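Local coordinates for sarcosine oxidase (Pyrococcus horikoshii, PDB 1Y56), which is the beta subunit of an L-proline dehydrogenase, binds FAD and FMN, and probably takes part in the flavin-dependent oxidation of proline, at residues B[169-174]-B[185-189]; B[208-214]-B[324-329]. All coordinates share one frame; numbering follows the deposited sequence.

Contact 1 of 2, residues B[169-174]-B[185-189]; sequences YTEVKG and VKTNK. With FAD (flavin-adenine dinucleotide), chain I.
Lys186 O is gripped by two consecutive backbone amides of the facing strand, Lys173 N at 3.1 Å and Gly174 N at 3.3 Å. Both N-H groups come from the same face of the carbonyl plane and both bonds are nearly straight, that from Lys173 tilted less from the plane. Lys186 N returns a bond of 2.9 Å to Gly174 O. With Lys173 and Gly174 both opposite Lys186, this is a classic beta bulge, shifting the register by one between this pair and the non-hydrogen-bonded pair Val172-Thr187. The strands are the first two of a three-stranded antiparallel meander (172-177, 182-187, 190-193) beside the FAD-binding Rossmann-type sheet. Past the bulge, Asn188 N bonds Glu171 O at 3.1 Å, meeting the oxygen almost end-on. Further out, Lys189, fully extended beyond CG, brings NZ above the carbonyl plane of Tyr169 to bond its O. Thr187 has OG1 between its backbone N and carbonyl carbon (chi1 82°), where OG1 accepts from Lys189 N at 2.9 Å, an ST turn, and also bonds Gly190 O; a valine in its place would probably leave Lys189 N and Gly190 O without this mate and free the turn to shift. Val172 has both backbone polar atoms on the adenine of FAD: its N donates to N1A at 3.0 Å (174° at the hydrogen), and its O accepts from N6A at 3.1 Å. Its CB points away from the facing strand, yet CG2 meets Val185 CG2 at 3.6 Å, the two valines crossing at about a right angle against Ile34. Glu171 lays CG near the adenine N6A, while its extended chain carries OE2 to a salt bridge with a basic side chain of another protein's chain.

Contact 2 of 2, residues B[208-214]-B[324-329]; sequences INAMAGI and LNDYYI
Helix 208-212, facing Tyr327 through Asn209 and Ala212, runs nearly antiparallel to strand 327-329, at 163° with the axes 11.1 Å apart at closest, a separation bridged mainly by side chains. Tyr327 makes the largest share of the contact. With CG anti to the backbone N (chi1 -170°), the ring reaches from the strand to the helix, and Tyr327 OH donates to Asn209 OD1 at 2.6 Å. That oxygen lies at the ring edge, in its plane, while the amide plane is turned 70° from the ring; the hydroxyl is tilted somewhat from the carbonyl plane. The bond gives a buried hydroxyl a buried acceptor and limits how far the amide can turn. Ile329 CD1 lies against the other branch of the same amide, 3.7 Å from Asn209 ND2. Ala212 CB sits over one face of the ring, 4.0 Å from Tyr327 CE1, and Ile214 comes in obliquely with CG1 at 3.6 Å from Tyr327 CE2. Leu324 completes the apolar cluster: its CD2 meets Ala212 CB and Ile214 CD1, each at 3.9 Å, Leu324 and Ile214 crossing at about a right angle. Both chains turn sharply here. Gly213, with positive phi, ends the helix in a Schellman motif, its N bonded to Ala210 O and Ile214 N to Asn209 O, and the CB of Ile214, just beyond, points toward the strand. A type II turn from Leu324 to Tyr327 leads into the strand, with the CB of both end residues pointing toward the helix. Strand 327-331 pairs in parallel with strand 196-199, whose Val197 and Asn199 touch Tyr327, and antiparallel with strand 320-321, where Ile321 packs on Tyr327 and Ile214. On the helix, Ile208 and Ala212 meet Phe175 of strand 172-177, and Ile208 also touches FAD.

Overall arrangement
Contacts 1 and 2 follow one another along the chain, the hairpin of 169-174 and 185-189 closing before helix 205-212 begins. Contact 2 then joins that helix to strand 327-331, more than a hundred residues later. Their centres are about 15 Å apart, and they touch through Met211, whose CG lies 3.4 Å from Lys173 O. Contact 1 belongs to the three-stranded antiparallel sheet at the adenine end of FAD; contact 2 packs a helix against the mixed, Rossmann-type sheet that includes strands 8-11, 31-34, 196-199 and 327-331. Helix 205-212 thus lies between the two sheets, and both contacts help build the FAD-binding part of the subunit.

Contact 1 of 2, residues B[169-174]-B[185-189]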
loop_
_atom_site.group_PDB
_atom_site.type_symbol
_atom_site.label_atom_id
_atom_site.label_comp_id
_atom_site.label_asym_id
_atom_site.label_seq_id
_atom_site.Cartn_x
_atom_site.Cartn_y
_atom_site.Cartn_z
ATOM N N TYR B 169 16.832 -33.404 6.514
ATOM C CA TYR B 169 16.015 -32.529 5.682
ATOM C C TYR B 169 16.485 -32.605 4.228
ATOM O O TYR B 169 16.976 -31.650 3.631
ATOM C CB TYR B 169 15.819 -31.133 6.298
ATOM C CG TYR B 169 14.807 -31.146 7.448
ATOM C CD1 TYR B 169 15.140 -31.697 8.690
ATOM C CD2 TYR B 169 13.516 -30.610 7.291
ATOM C CE1 TYR B 169 14.228 -31.720 9.740
ATOM C CE2 TYR B 169 12.589 -30.624 8.345
ATOM C CZ TYR B 169 12.954 -31.190 9.565
ATOM O OH TYR B 169 12.059 -31.238 10.623
ATOM N N THR B 170 16.321 -33.802 3.687
ATOM C CA THR B 170 16.907 -34.193 2.421
ATOM C C THR B 170 15.850 -34.922 1.584
ATOM O O THR B 170 15.425 -36.038 1.917
ATOM C CB THR B 170 18.165 -35.093 2.651
ATOM O OG1 THR B 170 18.932 -34.565 3.740
ATOM C CG2 THR B 170 19.041 -35.177 1.399
ATOM N N GLU B 171 15.421 -34.270 0.503
ATOM C CA GLU B 171 14.362 -34.789 -0.359
ATOM C C GLU B 171 14.937 -35.364 -1.643
ATOM O O GLU B 171 15.852 -34.787 -2.238
ATOM C CB GLU B 171 13.353 -33.692 -0.676
ATOM C CG GLU B 171 12.141 -34.176 -1.426
ATOM C CD GLU B 171 10.972 -33.216 -1.335
ATOM O OE1 GLU B 171 10.857 -32.506 -0.311
ATOM O OE2 GLU B 171 10.157 -33.177 -2.283
ATOM N N VAL B 172 14.409 -36.515 -2.046
ATOM C CA VAL B 172 14.735 -37.091 -3.330
ATOM C C VAL B 172 13.857 -36.428 -4.372
ATOM O O VAL B 172 12.644 -36.261 -4.179
ATOM C CB VAL B 172 14.519 -38.596 -3.333
ATOM C CG1 VAL B 172 14.542 -39.166 -4.755
ATOM C CG2 VAL B 172 15.570 -39.242 -2.476
ATOM N N LYS B 173 14.491 -36.040 -5.473
ATOM C CA LYS B 173 13.818 -35.364 -6.565
ATOM C C LYS B 173 13.946 -36.115 -7.895
ATOM O O LYS B 173 13.049 -36.042 -8.723
ATOM C CB LYS B 173 14.312 -33.913 -6.664
ATOM C CG LYS B 173 13.499 -32.938 -5.787
ATOM C CD LYS B 173 14.352 -31.845 -5.097
ATOM C CE LYS B 173 14.718 -30.649 -6.008
ATOM N NZ LYS B 173 15.695 -31.008 -7.073
ATOM N N GLY B 174 15.047 -36.842 -8.088
ATOM C CA GLY B 174 15.268 -37.621 -9.310
ATOM C C GLY B 174 16.262 -38.769 -9.182
ATOM O O GLY B 174 16.761 -39.065 -8.091
ATOM N N VAL B 185 21.206 -41.010 -6.867
ATOM C CA VAL B 185 19.942 -40.456 -6.433
ATOM C C VAL B 185 20.098 -38.938 -6.296
ATOM O O VAL B 185 20.850 -38.445 -5.467
ATOM C CB VAL B 185 19.388 -41.175 -5.163
ATOM C CG1 VAL B 185 20.480 -41.395 -4.143
ATOM C CG2 VAL B 185 18.215 -40.419 -4.556
ATOM N N LYS B 186 19.407 -38.217 -7.172
ATOM C CA LYS B 186 19.434 -36.759 -7.225
ATOM C C LYS B 186 18.581 -36.221 -6.080
ATOM O O LYS B 186 17.456 -36.686 -5.870
ATOM C CB LYS B 186 18.883 -36.297 -8.586
ATOM C CG LYS B 186 19.449 -34.977 -9.115
ATOM C CD LYS B 186 18.647 -33.741 -8.648
ATOM C CE LYS B 186 19.480 -32.446 -8.727
ATOM N NZ LYS B 186 19.953 -32.149 -10.113
ATOM N N THR B 187 19.118 -35.278 -5.312
ATOM C CA THR B 187 18.345 -34.676 -4.208
ATOM C C THR B 187 18.365 -33.144 -4.231
ATOM O O THR B 187 19.008 -32.521 -5.086
ATOM C CB THR B 187 18.800 -35.147 -2.792
ATOM O OG1 THR B 187 19.941 -34.390 -2.370
ATOM C CG2 THR B 187 19.117 -36.637 -2.749
ATOM N N ASN B 188 17.652 -32.551 -3.281
ATOM C CA ASN B 188 17.679 -31.113 -3.063
ATOM C C ASN B 188 18.992 -30.610 -2.466
ATOM O O ASN B 188 19.150 -29.415 -2.267
ATOM C CB ASN B 188 16.504 -30.699 -2.164
ATOM C CG ASN B 188 16.655 -31.174 -0.715
ATOM O OD1 ASN B 188 16.328 -30.446 0.198
ATOM N ND2 ASN B 188 17.137 -32.393 -0.513
ATOM N N LYS B 189 19.914 -31.524 -2.168
ATOM C CA LYS B 189 21.216 -31.182 -1.598
ATOM C C LYS B 189 22.390 -31.882 -2.316
ATOM O O LYS B 189 23.419 -32.200 -1.705
ATOM C CB LYS B 189 21.223 -31.520 -0.114
ATOM C CG LYS B 189 20.524 -30.503 0.725
ATOM C CD LYS B 189 20.295 -31.004 2.141
ATOM C CE LYS B 189 19.715 -29.885 2.999
ATOM N NZ LYS B 189 19.598 -30.265 4.436
HETATM P PA FAD I . 5.847 -43.331 6.435
HETATM O O1A FAD I . 4.913 -42.349 5.795
HETATM O O2A FAD I . 5.880 -43.411 7.939
HETATM O O5B FAD I . 7.320 -43.088 5.847
HETATM C C5B FAD I . 7.515 -42.619 4.523
HETATM C C4B FAD I . 8.496 -41.467 4.613
HETATM O O4B FAD I . 9.006 -41.184 3.314
HETATM C C3B FAD I . 7.858 -40.179 5.129
HETATM O O3B FAD I . 8.439 -39.822 6.394
HETATM C C2B FAD I . 8.156 -39.148 4.052
HETATM O O2B FAD I . 8.677 -37.924 4.546
HETATM C C1B FAD I . 9.254 -39.789 3.248
HETATM N N9A FAD I . 9.286 -39.280 1.860
HETATM C C8A FAD I . 8.255 -39.126 1.008
HETATM N N7A FAD I . 8.734 -38.605 -0.146
HETATM C C5A FAD I . 10.063 -38.437 -0.003
HETATM C C6A FAD I . 11.075 -37.965 -0.832
HETATM N N6A FAD I . 10.795 -37.548 -2.093
HETATM N N1A FAD I . 12.341 -37.928 -0.373
HETATM C C2A FAD I . 12.646 -38.341 0.876
HETATM N N3A FAD I . 11.693 -38.803 1.702
HETATM C C4A FAD I . 10.403 -38.864 1.271
HETATM N N1 FAD I . -0.153 -49.416 11.295
HETATM C C2 FAD I . -0.075 -50.420 12.189
HETATM O O2 FAD I . 0.678 -51.380 11.944
HETATM N N3 FAD I . -0.781 -50.423 13.337
HETATM C C4 FAD I . -1.610 -49.414 13.671
HETATM O O4 FAD I . -2.252 -49.431 14.748
HETATM C C4X FAD I . -1.757 -48.345 12.796
HETATM N N5 FAD I . -2.575 -47.293 13.054
HETATM C C5X FAD I . -2.677 -46.264 12.172
HETATM C C6 FAD I . -3.530 -45.196 12.477
HETATM C C7 FAD I . -3.654 -44.116 11.597
HETATM C C7M FAD I . -4.581 -42.971 11.941
HETATM C C8 FAD I . -2.919 -44.117 10.403
HETATM C C8M FAD I . -3.012 -43.005 9.433
HETATM C C9 FAD I . -2.070 -45.180 10.096
HETATM C C9A FAD I . -1.934 -46.257 10.971
HETATM N N10 FAD I . -1.105 -47.272 10.649
HETATM C C10 FAD I . -0.967 -48.370 11.532
HETATM C "C1'" FAD I . -0.373 -47.248 9.387
HETATM C "C2'" FAD I . 1.091 -46.984 9.620
HETATM O "O2'" FAD I . 1.213 -45.641 10.072
HETATM C "C3'" FAD I . 1.811 -47.115 8.298
HETATM O "O3'" FAD I . 1.538 -48.404 7.733
HETATM C "C4'" FAD I . 3.305 -46.950 8.510
HETATM O "O4'" FAD I . 3.609 -45.681 9.115
HETATM C "C5'" FAD I . 4.046 -47.060 7.190
HETATM O "O5'" FAD I . 5.380 -46.666 7.478
HETATM P P FAD I . 6.294 -46.154 6.287
HETATM O O1P FAD I . 6.103 -47.111 5.140
HETATM O O2P FAD I . 7.653 -45.890 6.871
HETATM O O3P FAD I . 5.522 -44.800 5.877
#

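Contact 2 of 2, residues B[208-214]-B[324-329]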
loop_
_atom_site.group_PDB
_atom_site.type_symbol
_atom_site.label_atom_id
_atom_site.label_comp_id
_atom_site.label_asym_id
_atom_site.label_seq_id
_atom_site.Cartn_x
_atom_site.Cartn_y
_atom_site.Cartn_z
ATOM N N ILE B 208 8.035 -41.562 -6.208
ATOM C CA ILE B 208 9.381 -42.107 -6.291
ATOM C C ILE B 208 9.485 -43.019 -7.502
ATOM O O ILE B 208 10.492 -43.004 -8.209
ATOM C CB ILE B 208 9.778 -42.841 -4.983
ATOM C CG1 ILE B 208 9.593 -41.918 -3.776
ATOM C CG2 ILE B 208 11.226 -43.331 -5.031
ATOM C CD1 ILE B 208 10.291 -40.544 -3.896
ATOM N N ASN B 209 8.422 -43.787 -7.741
ATOM C CA ASN B 209 8.310 -44.654 -8.922
ATOM C C ASN B 209 8.340 -43.875 -10.233
ATOM O O ASN B 209 9.040 -44.255 -11.183
ATOM C CB ASN B 209 7.036 -45.490 -8.848
ATOM C CG ASN B 209 7.108 -46.562 -7.782
ATOM O OD1 ASN B 209 8.177 -47.077 -7.461
ATOM N ND2 ASN B 209 5.960 -46.913 -7.235
ATOM N N ALA B 210 7.586 -42.781 -10.266
ATOM C CA ALA B 210 7.626 -41.842 -11.365
ATOM C C ALA B 210 9.036 -41.325 -11.653
ATOM O O ALA B 210 9.461 -41.320 -12.804
ATOM C CB ALA B 210 6.705 -40.695 -11.086
ATOM N N MET B 211 9.752 -40.890 -10.616
ATOM C CA MET B 211 11.098 -40.352 -10.779
ATOM C C MET B 211 12.054 -41.402 -11.303
ATOM O O MET B 211 13.054 -41.075 -11.943
ATOM C CB MET B 211 11.640 -39.854 -9.457
ATOM C CG MET B 211 10.932 -38.683 -8.892
ATOM S SD MET B 211 11.412 -38.587 -7.165
ATOM C CE MET B 211 10.109 -37.552 -6.482
ATOM N N ALA B 212 11.747 -42.661 -11.004
ATOM C CA ALA B 212 12.587 -43.785 -11.388
ATOM C C ALA B 212 12.248 -44.288 -12.783
ATOM O O ALA B 212 12.985 -45.098 -13.349
ATOM C CB ALA B 212 12.441 -44.908 -10.381
ATOM N N GLY B 213 11.125 -43.825 -13.326
ATOM C CA GLY B 213 10.656 -44.269 -14.639
ATOM C C GLY B 213 10.084 -45.679 -14.662
ATOM O O GLY B 213 10.008 -46.296 -15.718
ATOM N N ILE B 214 9.667 -46.189 -13.505
ATOM C CA ILE B 214 9.067 -47.522 -13.414
ATOM C C ILE B 214 7.760 -47.538 -14.190
ATOM O O ILE B 214 6.842 -46.781 -13.878
ATOM C CB ILE B 214 8.799 -47.934 -11.944
ATOM C CG1 ILE B 214 10.079 -47.841 -11.105
ATOM C CG2 ILE B 214 8.180 -49.323 -11.863
ATOM C CD1 ILE B 214 11.316 -48.460 -11.755
ATOM N N LEU B 324 14.672 -51.984 -13.590
ATOM C CA LEU B 324 15.625 -50.988 -13.130
ATOM C C LEU B 324 16.624 -51.692 -12.245
ATOM O O LEU B 324 16.247 -52.422 -11.322
ATOM C CB LEU B 324 14.954 -49.830 -12.391
ATOM C CG LEU B 324 15.888 -48.687 -11.959
ATOM C CD1 LEU B 324 16.746 -48.162 -13.106
ATOM C CD2 LEU B 324 15.104 -47.547 -11.341
ATOM N N ASN B 325 17.904 -51.490 -12.540
ATOM C CA ASN B 325 18.919 -52.266 -11.851
ATOM C C ASN B 325 19.311 -51.816 -10.466
ATOM O O ASN B 325 20.143 -50.915 -10.249
ATOM C CB ASN B 325 20.067 -52.731 -12.735
ATOM C CG ASN B 325 19.791 -54.095 -13.318
ATOM O OD1 ASN B 325 18.812 -54.279 -14.045
ATOM N ND2 ASN B 325 20.616 -55.079 -12.960
ATOM N N ASP B 326 18.607 -52.512 -9.567
ATOM C CA ASP B 326 18.720 -52.559 -8.113
ATOM C C ASP B 326 17.727 -51.613 -7.456
ATOM O O ASP B 326 18.032 -50.916 -6.484
ATOM C CB ASP B 326 20.167 -52.448 -7.638
ATOM C CG ASP B 326 21.107 -53.374 -8.430
ATOM O OD1 ASP B 326 20.702 -54.520 -8.760
ATOM O OD2 ASP B 326 22.246 -52.934 -8.738
ATOM N N TYR B 327 16.518 -51.630 -8.014
ATOM C CA TYR B 327 15.392 -50.897 -7.471
ATOM C C TYR B 327 14.526 -51.861 -6.691
ATOM O O TYR B 327 14.165 -52.926 -7.191
ATOM C CB TYR B 327 14.575 -50.260 -8.591
ATOM C CG TYR B 327 13.524 -49.287 -8.115
ATOM C CD1 TYR B 327 13.885 -48.077 -7.550
ATOM C CD2 TYR B 327 12.168 -49.568 -8.249
ATOM C CE1 TYR B 327 12.931 -47.161 -7.110
ATOM C CE2 TYR B 327 11.195 -48.655 -7.812
ATOM C CZ TYR B 327 11.593 -47.446 -7.244
ATOM O OH TYR B 327 10.669 -46.518 -6.814
ATOM N N TYR B 328 14.205 -51.488 -5.458
ATOM C CA TYR B 328 13.304 -52.282 -4.636
ATOM C C TYR B 328 12.161 -51.433 -4.135
ATOM O O TYR B 328 12.263 -50.210 -4.056
ATOM C CB TYR B 328 14.030 -52.890 -3.440
ATOM C CG TYR B 328 15.159 -53.823 -3.793
ATOM C CD1 TYR B 328 16.395 -53.327 -4.188
ATOM C CD2 TYR B 328 14.993 -55.197 -3.711
ATOM C CE1 TYR B 328 17.432 -54.179 -4.507
ATOM C CE2 TYR B 328 16.023 -56.065 -4.015
ATOM C CZ TYR B 328 17.249 -55.554 -4.413
ATOM O OH TYR B 328 18.295 -56.410 -4.719
ATOM N N ILE B 329 11.070 -52.091 -3.790
ATOM C CA ILE B 329 9.942 -51.386 -3.246
ATOM C C ILE B 329 9.468 -52.104 -1.981
ATOM O O ILE B 329 9.429 -53.338 -1.932
ATOM C CB ILE B 329 8.810 -51.198 -4.316
ATOM C CG1 ILE B 329 7.776 -50.160 -3.847
ATOM C CG2 ILE B 329 8.177 -52.536 -4.689
ATOM C CD1 ILE B 329 6.858 -49.633 -4.937
#